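Local structure of peptide ABC transporter, peptide-binding protein (Thermus thermophilus, 2D5W) at residues Leu8-Gln14 / Ile267-Val273; Glu15-Leu19 / Trp218-Ile224; Glu35-Tyr39 / Val247-Phe251; Ile252-Asn256 / Ala413-Val417. The protein binds an oligopeptide, here a pentapeptide, and probably hands such peptides to a membrane ABC transporter for uptake. All coordinates share one frame; numbering follows the deposited sequence.

Contact 1. Residues Leu8-Gln14 / Ile267-Val273; sequences LVIGASQ and IDATSSV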
loop_
_atom_site.group_PDB
_atom_site.type_symbol
_atom_site.label_atom_id
_atom_site.label_comp_id
_atom_site.label_asym_id
_atom_site.label_seq_id
_atom_site.Cartn_x
_atom_site.Cartn_y
_atom_site.Cartn_z
ATOM N N LEU A 8 -19.789 14.642 -4.109
ATOM C CA LEU A 8 -18.621 14.162 -4.839
ATOM C C LEU A 8 -18.677 12.646 -5.018
ATOM O O LEU A 8 -18.607 11.899 -4.038
ATOM C CB LEU A 8 -17.349 14.534 -4.075
ATOM C CG LEU A 8 -16.025 13.937 -4.563
ATOM C CD1 LEU A 8 -15.734 14.400 -5.979
ATOM C CD2 LEU A 8 -14.906 14.348 -3.625
ATOM N N VAL A 9 -18.810 12.195 -6.261
ATOM C CA VAL A 9 -18.856 10.768 -6.557
ATOM C C VAL A 9 -17.501 10.360 -7.127
ATOM O O VAL A 9 -17.055 10.893 -8.148
ATOM C CB VAL A 9 -19.968 10.438 -7.580
ATOM C CG1 VAL A 9 -19.927 8.959 -7.945
ATOM C CG2 VAL A 9 -21.328 10.801 -7.001
ATOM N N ILE A 10 -16.852 9.420 -6.449
ATOM C CA ILE A 10 -15.537 8.930 -6.842
ATOM C C ILE A 10 -15.625 7.486 -7.316
ATOM O O ILE A 10 -16.200 6.636 -6.637
ATOM C CB ILE A 10 -14.555 9.018 -5.652
ATOM C CG1 ILE A 10 -14.454 10.470 -5.176
ATOM C CG2 ILE A 10 -13.193 8.484 -6.053
ATOM C CD1 ILE A 10 -13.701 10.646 -3.870
ATOM N N GLY A 11 -15.055 7.213 -8.486
ATOM C CA GLY A 11 -15.079 5.867 -9.025
ATOM C C GLY A 11 -13.812 5.089 -8.727
ATOM O O GLY A 11 -12.702 5.607 -8.879
ATOM N N ALA A 12 -13.981 3.836 -8.311
ATOM C CA ALA A 12 -12.858 2.961 -7.987
ATOM C C ALA A 12 -13.112 1.560 -8.536
ATOM O O ALA A 12 -14.260 1.146 -8.692
ATOM C CB ALA A 12 -12.664 2.903 -6.472
ATOM N N SER A 13 -12.035 0.830 -8.816
ATOM C CA SER A 13 -12.152 -0.524 -9.351
ATOM C C SER A 13 -11.879 -1.617 -8.316
ATOM O O SER A 13 -11.892 -2.805 -8.644
ATOM C CB SER A 13 -11.216 -0.705 -10.546
ATOM O OG SER A 13 -9.867 -0.512 -10.170
ATOM N N GLN A 14 -11.620 -1.211 -7.075
ATOM C CA GLN A 14 -11.368 -2.147 -5.986
ATOM C C GLN A 14 -12.103 -1.632 -4.763
ATOM O O GLN A 14 -12.269 -0.424 -4.598
ATOM C CB GLN A 14 -9.870 -2.255 -5.708
ATOM C CG GLN A 14 -9.110 -2.870 -6.870
ATOM C CD GLN A 14 -7.619 -2.951 -6.642
ATOM O OE1 GLN A 14 -7.145 -2.958 -5.505
ATOM N NE2 GLN A 14 -6.865 -3.027 -7.728
ATOM N N ILE A 267 -19.749 10.096 -12.751
ATOM C CA ILE A 267 -18.665 10.051 -11.774
ATOM C C ILE A 267 -17.862 11.353 -11.841
ATOM O O ILE A 267 -17.357 11.738 -12.897
ATOM C CB ILE A 267 -17.774 8.820 -12.043
ATOM C CG1 ILE A 267 -18.587 7.551 -11.757
ATOM C CG2 ILE A 267 -16.513 8.871 -11.190
ATOM C CD1 ILE A 267 -17.925 6.266 -12.196
ATOM N N ASP A 268 -17.751 12.034 -10.704
ATOM C CA ASP A 268 -17.047 13.313 -10.641
ATOM C C ASP A 268 -15.533 13.231 -10.715
ATOM O O ASP A 268 -14.889 14.109 -11.291
ATOM C CB ASP A 268 -17.428 14.060 -9.364
ATOM C CG ASP A 268 -18.912 14.335 -9.271
ATOM O OD1 ASP A 268 -19.472 14.906 -10.228
ATOM O OD2 ASP A 268 -19.521 13.989 -8.238
ATOM N N ALA A 269 -14.961 12.190 -10.120
ATOM C CA ALA A 269 -13.514 12.028 -10.109
ATOM C C ALA A 269 -13.161 10.569 -9.914
ATOM O O ALA A 269 -13.966 9.793 -9.410
ATOM C CB ALA A 269 -12.906 12.858 -8.980
ATOM N N THR A 270 -11.952 10.195 -10.312
ATOM C CA THR A 270 -11.526 8.820 -10.137
ATOM C C THR A 270 -10.509 8.693 -9.010
ATOM O O THR A 270 -9.772 9.625 -8.683
ATOM C CB THR A 270 -10.937 8.234 -11.432
ATOM O OG1 THR A 270 -9.901 9.091 -11.923
ATOM C CG2 THR A 270 -12.027 8.083 -12.489
ATOM N N SER A 271 -10.512 7.511 -8.409
ATOM C CA SER A 271 -9.633 7.143 -7.311
ATOM C C SER A 271 -8.240 6.820 -7.842
ATOM O O SER A 271 -8.040 6.691 -9.051
ATOM C CB SER A 271 -10.226 5.900 -6.629
ATOM O OG SER A 271 -9.319 5.255 -5.748
ATOM N N SER A 272 -7.275 6.690 -6.936
ATOM C CA SER A 272 -5.930 6.301 -7.331
ATOM C C SER A 272 -5.999 4.813 -7.707
ATOM O O SER A 272 -5.071 4.276 -8.308
ATOM C CB SER A 272 -4.939 6.502 -6.179
ATOM O OG SER A 272 -5.213 5.631 -5.093
ATOM N N VAL A 273 -7.095 4.154 -7.332
ATOM C CA VAL A 273 -7.303 2.743 -7.662
ATOM C C VAL A 273 -8.554 2.683 -8.534
ATOM O O VAL A 273 -9.662 2.404 -8.064
ATOM C CB VAL A 273 -7.498 1.878 -6.394
ATOM C CG1 VAL A 273 -7.570 0.409 -6.779
ATOM C CG2 VAL A 273 -6.351 2.111 -5.424
#

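Contact 2. Residues Glu15-Leu19 / Trp218-Ile224; sequences EPRVL and WVPGNSI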
loop_
_atom_site.group_PDB
_atom_site.type_symbol
_atom_site.label_atom_id
_atom_site.label_comp_id
_atom_site.label_asym_id
_atom_site.label_seq_id
_atom_site.Cartn_x
_atom_site.Cartn_y
_atom_site.Cartn_z
ATOM N N GLU A 15 -12.545 -2.549 -3.912
ATOM C CA GLU A 15 -13.294 -2.194 -2.714
ATOM C C GLU A 15 -12.607 -2.706 -1.450
ATOM O O GLU A 15 -12.070 -3.809 -1.435
ATOM C CB GLU A 15 -14.701 -2.790 -2.808
ATOM C CG GLU A 15 -15.642 -2.404 -1.679
ATOM C CD GLU A 15 -17.066 -2.885 -1.913
ATOM O OE1 GLU A 15 -17.368 -3.343 -3.038
ATOM O OE2 GLU A 15 -17.892 -2.797 -0.979
ATOM N N PRO A 16 -12.605 -1.902 -0.376
ATOM C CA PRO A 16 -11.965 -2.358 0.863
ATOM C C PRO A 16 -12.647 -3.621 1.382
ATOM O O PRO A 16 -13.869 -3.742 1.313
ATOM C CB PRO A 16 -12.182 -1.187 1.819
ATOM C CG PRO A 16 -12.299 -0.003 0.911
ATOM C CD PRO A 16 -13.121 -0.529 -0.236
ATOM N N ARG A 17 -11.867 -4.562 1.903
ATOM C CA ARG A 17 -12.452 -5.779 2.455
ATOM C C ARG A 17 -13.058 -5.458 3.824
ATOM O O ARG A 17 -14.095 -6.007 4.197
ATOM C CB ARG A 17 -11.386 -6.868 2.578
ATOM C CG ARG A 17 -11.885 -8.183 3.185
ATOM C CD ARG A 17 -13.143 -8.711 2.496
ATOM N NE ARG A 17 -13.582 -9.998 3.039
ATOM C CZ ARG A 17 -13.052 -11.173 2.711
ATOM N NH1 ARG A 17 -13.517 -12.287 3.263
ATOM N NH2 ARG A 17 -12.069 -11.240 1.824
ATOM N N VAL A 18 -12.385 -4.580 4.565
ATOM C CA VAL A 18 -12.830 -4.111 5.879
ATOM C C VAL A 18 -12.529 -2.617 5.914
ATOM O O VAL A 18 -11.779 -2.116 5.068
ATOM C CB VAL A 18 -12.096 -4.822 7.054
ATOM C CG1 VAL A 18 -12.487 -6.287 7.096
ATOM C CG2 VAL A 18 -10.594 -4.667 6.916
ATOM N N LEU A 19 -13.090 -1.906 6.888
ATOM C CA LEU A 19 -12.899 -0.466 6.950
ATOM C C LEU A 19 -12.967 0.102 8.361
ATOM O O LEU A 19 -13.658 -0.442 9.225
ATOM C CB LEU A 19 -13.983 0.208 6.101
ATOM C CG LEU A 19 -13.938 1.715 5.848
ATOM C CD1 LEU A 19 -12.858 2.023 4.824
ATOM C CD2 LEU A 19 -15.296 2.194 5.337
ATOM N N TRP A 218 -22.355 1.716 4.182
ATOM C CA TRP A 218 -21.518 0.919 3.296
ATOM C C TRP A 218 -22.450 -0.119 2.669
ATOM O O TRP A 218 -23.046 -0.935 3.372
ATOM C CB TRP A 218 -20.411 0.215 4.084
ATOM C CG TRP A 218 -19.425 -0.592 3.259
ATOM C CD1 TRP A 218 -19.433 -0.795 1.903
ATOM C CD2 TRP A 218 -18.290 -1.299 3.762
ATOM N NE1 TRP A 218 -18.364 -1.584 1.534
ATOM C CE2 TRP A 218 -17.647 -1.907 2.657
ATOM C CE3 TRP A 218 -17.749 -1.477 5.043
ATOM C CZ2 TRP A 218 -16.492 -2.682 2.796
ATOM C CZ3 TRP A 218 -16.603 -2.248 5.183
ATOM C CH2 TRP A 218 -15.986 -2.842 4.063
ATOM N N VAL A 219 -22.618 -0.042 1.354
ATOM C CA VAL A 219 -23.438 -0.996 0.606
ATOM C C VAL A 219 -22.349 -1.885 0.013
ATOM O O VAL A 219 -21.825 -1.607 -1.068
ATOM C CB VAL A 219 -24.228 -0.293 -0.515
ATOM C CG1 VAL A 219 -25.160 -1.287 -1.190
ATOM C CG2 VAL A 219 -25.020 0.879 0.057
ATOM N N PRO A 220 -21.998 -2.977 0.709
ATOM C CA PRO A 220 -20.936 -3.846 0.199
ATOM C C PRO A 220 -21.112 -4.369 -1.207
ATOM O O PRO A 220 -22.158 -4.908 -1.562
ATOM C CB PRO A 220 -20.851 -4.946 1.253
ATOM C CG PRO A 220 -22.251 -5.070 1.720
ATOM C CD PRO A 220 -22.737 -3.634 1.806
ATOM N N GLY A 221 -20.054 -4.206 -1.998
ATOM C CA GLY A 221 -20.067 -4.626 -3.383
ATOM C C GLY A 221 -20.540 -3.511 -4.293
ATOM O O GLY A 221 -20.467 -3.634 -5.515
ATOM N N ASN A 222 -21.001 -2.409 -3.708
ATOM C CA ASN A 222 -21.523 -1.306 -4.500
ATOM C C ASN A 222 -20.975 0.082 -4.189
ATOM O O ASN A 222 -20.503 0.777 -5.088
ATOM C CB ASN A 222 -23.053 -1.287 -4.380
ATOM C CG ASN A 222 -23.692 -0.168 -5.178
ATOM O OD1 ASN A 222 -23.627 0.999 -4.795
ATOM N ND2 ASN A 222 -24.314 -0.522 -6.297
ATOM N N SER A 223 -21.013 0.493 -2.926
ATOM C CA SER A 223 -20.570 1.839 -2.598
ATOM C C SER A 223 -20.352 2.093 -1.119
ATOM O O SER A 223 -20.814 1.343 -0.266
ATOM C CB SER A 223 -21.624 2.833 -3.087
ATOM O OG SER A 223 -22.871 2.564 -2.459
ATOM N N ILE A 224 -19.632 3.174 -0.838
ATOM C CA ILE A 224 -19.395 3.638 0.523
ATOM C C ILE A 224 -19.814 5.108 0.486
ATOM O O ILE A 224 -19.266 5.908 -0.281
ATOM C CB ILE A 224 -17.916 3.495 0.946
ATOM C CG1 ILE A 224 -17.628 2.026 1.284
ATOM C CG2 ILE A 224 -17.618 4.390 2.150
ATOM C CD1 ILE A 224 -16.168 1.709 1.523
#

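Contact 3. Residues Glu35-Tyr39 / Val247-Phe251; sequences EIEQY and VVYRF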
loop_
_atom_site.group_PDB
_atom_site.type_symbol
_atom_site.label_atom_id
_atom_site.label_comp_id
_atom_site.label_asym_id
_atom_site.label_seq_id
_atom_site.Cartn_x
_atom_site.Cartn_y
_atom_site.Cartn_z
ATOM N N GLU A 35 -6.902 5.178 0.996
ATOM C CA GLU A 35 -7.351 6.401 0.341
ATOM C C GLU A 35 -8.696 6.852 0.902
ATOM O O GLU A 35 -8.872 8.014 1.265
ATOM C CB GLU A 35 -7.477 6.181 -1.162
ATOM C CG GLU A 35 -7.814 7.446 -1.926
ATOM C CD GLU A 35 -8.122 7.166 -3.377
ATOM O OE1 GLU A 35 -9.296 6.887 -3.692
ATOM O OE2 GLU A 35 -7.185 7.208 -4.199
ATOM N N ILE A 36 -9.646 5.928 0.975
ATOM C CA ILE A 36 -10.968 6.238 1.492
ATOM C C ILE A 36 -10.888 6.710 2.937
ATOM O O ILE A 36 -11.573 7.655 3.335
ATOM C CB ILE A 36 -11.891 5.005 1.405
ATOM C CG1 ILE A 36 -12.213 4.718 -0.060
ATOM C CG2 ILE A 36 -13.175 5.234 2.203
ATOM C CD1 ILE A 36 -12.986 3.443 -0.282
ATOM N N GLU A 37 -10.034 6.068 3.722
ATOM C CA GLU A 37 -9.926 6.442 5.120
ATOM C C GLU A 37 -9.391 7.843 5.372
ATOM O O GLU A 37 -9.549 8.366 6.470
ATOM C CB GLU A 37 -9.134 5.384 5.884
ATOM C CG GLU A 37 -9.968 4.122 6.066
ATOM C CD GLU A 37 -9.289 3.055 6.883
ATOM O OE1 GLU A 37 -9.939 2.019 7.145
ATOM O OE2 GLU A 37 -8.114 3.244 7.259
ATOM N N GLN A 38 -8.772 8.468 4.373
ATOM C CA GLN A 38 -8.302 9.838 4.568
ATOM C C GLN A 38 -9.520 10.728 4.802
ATOM O O GLN A 38 -9.458 11.699 5.558
ATOM C CB GLN A 38 -7.574 10.359 3.338
ATOM C CG GLN A 38 -6.280 9.679 3.006
ATOM C CD GLN A 38 -5.720 10.248 1.730
ATOM O OE1 GLN A 38 -4.720 10.966 1.735
ATOM N NE2 GLN A 38 -6.389 9.960 0.624
ATOM N N TYR A 39 -10.625 10.402 4.139
ATOM C CA TYR A 39 -11.848 11.179 4.283
ATOM C C TYR A 39 -12.470 11.000 5.664
ATOM O O TYR A 39 -13.093 11.919 6.199
ATOM C CB TYR A 39 -12.879 10.767 3.222
ATOM C CG TYR A 39 -12.501 11.150 1.810
ATOM C CD1 TYR A 39 -11.576 10.402 1.079
ATOM C CD2 TYR A 39 -13.035 12.295 1.219
ATOM C CE1 TYR A 39 -11.189 10.793 -0.207
ATOM C CE2 TYR A 39 -12.657 12.694 -0.060
ATOM C CZ TYR A 39 -11.733 11.942 -0.766
ATOM O OH TYR A 39 -11.350 12.362 -2.020
ATOM N N VAL A 247 -19.780 12.459 0.069
ATOM C CA VAL A 247 -18.776 11.824 -0.780
ATOM C C VAL A 247 -19.188 10.370 -0.913
ATOM O O VAL A 247 -19.415 9.685 0.089
ATOM C CB VAL A 247 -17.362 11.869 -0.160
ATOM C CG1 VAL A 247 -16.379 11.125 -1.061
ATOM C CG2 VAL A 247 -16.918 13.311 0.039
ATOM N N VAL A 248 -19.300 9.901 -2.147
ATOM C CA VAL A 248 -19.683 8.524 -2.394
ATOM C C VAL A 248 -18.678 7.831 -3.294
ATOM O O VAL A 248 -18.367 8.319 -4.385
ATOM C CB VAL A 248 -21.068 8.431 -3.081
ATOM C CG1 VAL A 248 -21.404 6.975 -3.394
ATOM C CG2 VAL A 248 -22.134 9.044 -2.194
ATOM N N TYR A 249 -18.146 6.712 -2.819
ATOM C CA TYR A 249 -17.232 5.905 -3.614
ATOM C C TYR A 249 -18.095 4.833 -4.268
ATOM O O TYR A 249 -18.858 4.145 -3.588
ATOM C CB TYR A 249 -16.185 5.229 -2.731
ATOM C CG TYR A 249 -14.876 5.971 -2.639
ATOM C CD1 TYR A 249 -13.766 5.561 -3.382
ATOM C CD2 TYR A 249 -14.741 7.084 -1.809
ATOM C CE1 TYR A 249 -12.556 6.238 -3.297
ATOM C CE2 TYR A 249 -13.537 7.766 -1.720
ATOM C CZ TYR A 249 -12.450 7.342 -2.463
ATOM O OH TYR A 249 -11.262 8.027 -2.359
ATOM N N ARG A 250 -17.996 4.720 -5.589
ATOM C CA ARG A 250 -18.729 3.715 -6.350
ATOM C C ARG A 250 -17.702 2.699 -6.822
ATOM O O ARG A 250 -16.675 3.064 -7.393
ATOM C CB ARG A 250 -19.428 4.345 -7.554
ATOM C CG ARG A 250 -20.724 5.058 -7.218
ATOM C CD ARG A 250 -21.382 5.591 -8.478
ATOM N NE ARG A 250 -21.611 4.538 -9.463
ATOM C CZ ARG A 250 -21.983 4.760 -10.720
ATOM N NH1 ARG A 250 -22.169 3.743 -11.551
ATOM N NH2 ARG A 250 -22.163 6.003 -11.148
ATOM N N PHE A 251 -17.985 1.423 -6.579
ATOM C CA PHE A 251 -17.075 0.348 -6.944
ATOM C C PHE A 251 -17.534 -0.446 -8.152
ATOM O O PHE A 251 -18.637 -0.990 -8.170
ATOM C CB PHE A 251 -16.896 -0.588 -5.749
ATOM C CG PHE A 251 -16.443 0.118 -4.509
ATOM C CD1 PHE A 251 -15.172 0.678 -4.447
ATOM C CD2 PHE A 251 -17.300 0.279 -3.426
ATOM C CE1 PHE A 251 -14.762 1.394 -3.330
ATOM C CE2 PHE A 251 -16.895 0.997 -2.300
ATOM C CZ PHE A 251 -15.624 1.554 -2.256
HETATM O O HOH W 1 -10.095 10.401 -3.414
#

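Contact 4. Residues Ile252-Asn256 / Ala413-Val417; sequences IQNTN and AGNVV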
loop_
_atom_site.group_PDB
_atom_site.type_symbol
_atom_site.label_atom_id
_atom_site.label_comp_id
_atom_site.label_asym_id
_atom_site.label_seq_id
_atom_site.Cartn_x
_atom_site.Cartn_y
_atom_site.Cartn_z
ATOM N N ILE A 252 -16.672 -0.498 -9.162
ATOM C CA ILE A 252 -16.938 -1.248 -10.387
ATOM C C ILE A 252 -15.659 -2.046 -10.635
ATOM O O ILE A 252 -14.643 -1.498 -11.066
ATOM C CB ILE A 252 -17.253 -0.299 -11.566
ATOM C CG1 ILE A 252 -18.483 0.553 -11.223
ATOM C CG2 ILE A 252 -17.519 -1.112 -12.833
ATOM C CD1 ILE A 252 -18.852 1.577 -12.285
ATOM N N GLN A 253 -15.718 -3.345 -10.346
ATOM C CA GLN A 253 -14.562 -4.235 -10.442
ATOM C C GLN A 253 -13.903 -4.387 -11.804
ATOM O O GLN A 253 -12.674 -4.457 -11.898
ATOM C CB GLN A 253 -14.932 -5.622 -9.914
ATOM C CG GLN A 253 -13.727 -6.517 -9.661
ATOM C CD GLN A 253 -14.115 -7.933 -9.296
ATOM O OE1 GLN A 253 -15.163 -8.172 -8.694
ATOM N NE2 GLN A 253 -13.259 -8.885 -9.644
ATOM N N ASN A 254 -14.705 -4.476 -12.856
ATOM C CA ASN A 254 -14.137 -4.608 -14.186
ATOM C C ASN A 254 -13.715 -3.212 -14.622
ATOM O O ASN A 254 -14.547 -2.308 -14.720
ATOM C CB ASN A 254 -15.160 -5.196 -15.154
ATOM C CG ASN A 254 -14.602 -5.355 -16.549
ATOM O OD1 ASN A 254 -14.393 -4.373 -17.258
ATOM N ND2 ASN A 254 -14.333 -6.595 -16.944
ATOM N N THR A 255 -12.425 -3.029 -14.881
ATOM C CA THR A 255 -11.937 -1.707 -15.246
ATOM C C THR A 255 -12.512 -1.150 -16.543
ATOM O O THR A 255 -12.607 0.068 -16.693
ATOM C CB THR A 255 -10.394 -1.656 -15.290
ATOM O OG1 THR A 255 -9.902 -2.663 -16.179
ATOM C CG2 THR A 255 -9.816 -1.876 -13.895
ATOM N N ASN A 256 -12.900 -2.011 -17.482
ATOM C CA ASN A 256 -13.505 -1.510 -18.712
ATOM C C ASN A 256 -14.900 -0.983 -18.380
ATOM O O ASN A 256 -15.320 0.052 -18.900
ATOM C CB ASN A 256 -13.590 -2.603 -19.785
ATOM C CG ASN A 256 -14.334 -2.138 -21.024
ATOM O OD1 ASN A 256 -15.512 -2.440 -21.206
ATOM N ND2 ASN A 256 -13.652 -1.378 -21.869
ATOM N N ALA A 413 -8.804 -10.027 -10.390
ATOM C CA ALA A 413 -9.814 -10.264 -11.413
ATOM C C ALA A 413 -10.506 -8.949 -11.753
ATOM O O ALA A 413 -10.737 -8.116 -10.876
ATOM C CB ALA A 413 -10.841 -11.279 -10.911
ATOM N N GLY A 414 -10.818 -8.761 -13.030
ATOM C CA GLY A 414 -11.493 -7.547 -13.453
ATOM C C GLY A 414 -10.568 -6.457 -13.952
ATOM O O GLY A 414 -11.004 -5.558 -14.673
ATOM N N ASN A 415 -9.303 -6.503 -13.552
ATOM C CA ASN A 415 -8.347 -5.502 -14.001
ATOM C C ASN A 415 -7.914 -5.983 -15.379
ATOM O O ASN A 415 -7.043 -6.845 -15.519
ATOM C CB ASN A 415 -7.165 -5.424 -13.040
ATOM C CG ASN A 415 -6.273 -4.245 -13.324
ATOM O OD1 ASN A 415 -5.501 -4.254 -14.280
ATOM N ND2 ASN A 415 -6.387 -3.205 -12.502
ATOM N N VAL A 416 -8.540 -5.412 -16.401
ATOM C CA VAL A 416 -8.303 -5.840 -17.766
ATOM C C VAL A 416 -6.867 -5.816 -18.263
ATOM O O VAL A 416 -6.437 -6.766 -18.918
ATOM C CB VAL A 416 -9.223 -5.066 -18.737
ATOM C CG1 VAL A 416 -8.982 -5.525 -20.172
ATOM C CG2 VAL A 416 -10.680 -5.305 -18.354
ATOM N N VAL A 417 -6.105 -4.776 -17.948
ATOM C CA VAL A 417 -4.735 -4.755 -18.440
ATOM C C VAL A 417 -3.922 -5.907 -17.838
ATOM O O VAL A 417 -3.039 -6.460 -18.498
ATOM C CB VAL A 417 -4.045 -3.382 -18.187
ATOM C CG1 VAL A 417 -3.599 -3.254 -16.742
ATOM C CG2 VAL A 417 -2.875 -3.213 -19.150
HETATM O O HOH W 2 -10.457 -5.078 -10.303
HETATM O O HOH W 3 -7.477 -2.166 -17.410
#

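Contact 1. Residues Leu8-Gln14 / Ile267-Val273
D268 holds CG beside its own backbone N (chi1 -59°), which turns the carboxylate back toward the start of V9. V273 has CG1 anti to its backbone N (chi1 -174°), and this puts that methyl against Q14. The two residues lie on either side, along the chain, of a short parallel strand pairing. D268 OD2 accepts from V9 N at 2.8 Å on its anti lone pair, in a nearly straight bond (163°). D268 OD1 forms a salt bridge with R557. I10 pairs with A269 and G11 with T270. V9 O takes A269 N at 3.2 Å. G11 N gives to A269 O at 2.9 Å, and G11 O accepts from S271 N at 2.9 Å. Past the strands, S13 N still donates to V273 O at 2.9 Å. S271 OG accepts from V273 N, an ST turn, and also bonds E35 of helix 31-40. The V273 side chain crosses that of Q14 at about a right angle, with V273 CG1 3.4 Å from Q14 CD. The Q14 amide is fixed from outside: OE1 bonds S443, and NE2 bonds the backbone of the bound peptide. V273 also packs on a basic side chain of that peptide. Strand 7-12 runs between strands 246-251 and 269-270 of a five-stranded mixed sheet. Helix 31-40 packs on the I10 face, and helix 255-264 on the T270 face.

Contact 2. Residues Glu15-Leu19 / Trp218-Ile224
In the beta hairpin of strands 213-219 and 223-228, W218 near the end of the first strand and G221 in the turn are both held by E15, from the loop after strand 7-12. The turn contains a classic beta bulge: N222 and S223 both face V219, and V219 O accepts from both of their backbone nitrogens. The E15 chain runs out straight from a CG anti to the backbone N (chi1 -175°), which carries the carboxylate to the turn. E15 OE2 accepts from G221 N at 2.8 Å on the syn lone pair, almost straight at 171°. The same OE2 accepts from W218 NE1 at 2.8 Å on the anti lone pair, at 166°, and lies close to the indole plane. The indole then extends along the loop. P16 O stands at its edge, 3.2 Å from W218 CZ2, and V18 CA meets the same rim near the plane. L19 CB packs 3.7 Å from W218 CZ3. I224 CD1 lies over one face of the indole, toward the rim. It meets L19 CD2 tip to tip at 3.9 Å. I224 CD1 also touches the P16 ring, 4.2 Å from P16 CD. Helix 199-203 adds P199 and L202 against W218, while F251 of strand 246-251 touches E15, P16 and I224. Two N-H groups on a single oxygen should stabilise the negative charge of E15, and they fix the rotation of its carboxylate. The contact therefore pairs a polar clasp at the turn with apolar packing of L19 and I224 around the indole.

Contact 3. Residues Glu35-Tyr39 / Val247-Phe251
Y249, I36 and Y39 bury the most surface where helix 31-40 lies on strand 246-251. The short axes run nearly antiparallel, at 164°, with a closest approach of 10.8 Å. Y249 projects from the strand toward the helix. I36 CG1 rests over the centre of the Y249 ring, 3.5 Å from the centroid and almost on the ring normal, a CH-pi contact. I36 CG1 sits beside its own backbone N (chi1 -70°), which carries it over that ring. I36 CD1 continues along the Y249 face to the edge of F251, 3.8 Å from F251 CZ. Y39 meets Y249 as an offset edge-to-face pair: the edge of Y249 is turned toward the face of Y39, with the planes 80° apart. Y39 CE2 also touches V247 CG1 at 4.2 Å. A water lies 2.7 Å from Y39 OH; it donates to Y249 OH at 2.8 Å. Y249 OH itself donates to E35 OE1 at 2.6 Å, from the anti side and somewhat out of the carboxylate plane. S271 OG is a second partner of E35 OE1, and S272 OG bonds E35 OE2. S272 in turn bonds a basic side chain of the bound peptide through its backbone O, so E35 is second shell to that site. Three protein hydroxyls surround the buried E35 carboxylate, which would probably favour its ionised form and hold its rotation.

Contact 4. Residues Ile252-Asn256 / Ala413-Val417
T255 makes two bonds with 413-417, through its backbone and through its hydroxyl. T255 N donates to G414 O at 2.9 Å. T255 OG1 accepts from V416 N at 3.1 Å. Its chi1 of 56° sets OG1 between the backbone N and the carbonyl carbon, so the hydroxyl faces the start of helix 416-431. V416 CG2 packs on the same hydroxyl, 3.5 Å from T255 OG1. The third direct bond comes from Q253, whose extended chain carries NE2 to A413 O at 2.9 Å. That bond is straight, at 173°, but the donor stands well above the carbonyl plane rather than on a lone pair. N254 CA adds a CA-H...O contact to G414 O at 3.3 Å. The backbones come close here: the N254 and G414 CA atoms are 4.0 Å apart. Two waters extend the network. One lies between Q253 O and A413 O. The other contacts T255 OG1 at 2.8 Å and accepts from V417 N at 3.0 Å. Behind this shell, both turns end in asparagine N-caps. N254 OD1 accepts from S257 N and weakly from N256 N, and N415 OD1 takes a weak bond from R418 N. G414 N is bonded to E419. The two segments run in much the same direction and lead into helices 255-264 and 416-431. Segment 252-256 follows strand 246-251 of the five-stranded sheet, and 413-417 follows strand 401-410 of the seven-stranded mixed sheet. The contact therefore joins the exits of two sheets.

In the fold
Contacts 1, 2 and 3 gather round one five-stranded sheet. Contacts 1 and 3 have centres about 8 Å apart and meet through E35: S271 OG lies 2.6 Å from E35 OE1. The centres of contacts 2 and 3 are about 9 Å apart, and the two share the pairing of strands 223-228 and 246-251, with I224 O 2.9 Å from Y249 N. Contact 4 begins where strand 246-251 ends; A12 O of contact 1 lies 3.0 Å from I252 N. Contacts 2 and 4 do not touch, with nearest atoms about 6 Å apart. Contact 1 reaches the bound peptide directly, through Q14, S272 and V273. Contact 3 stands behind it.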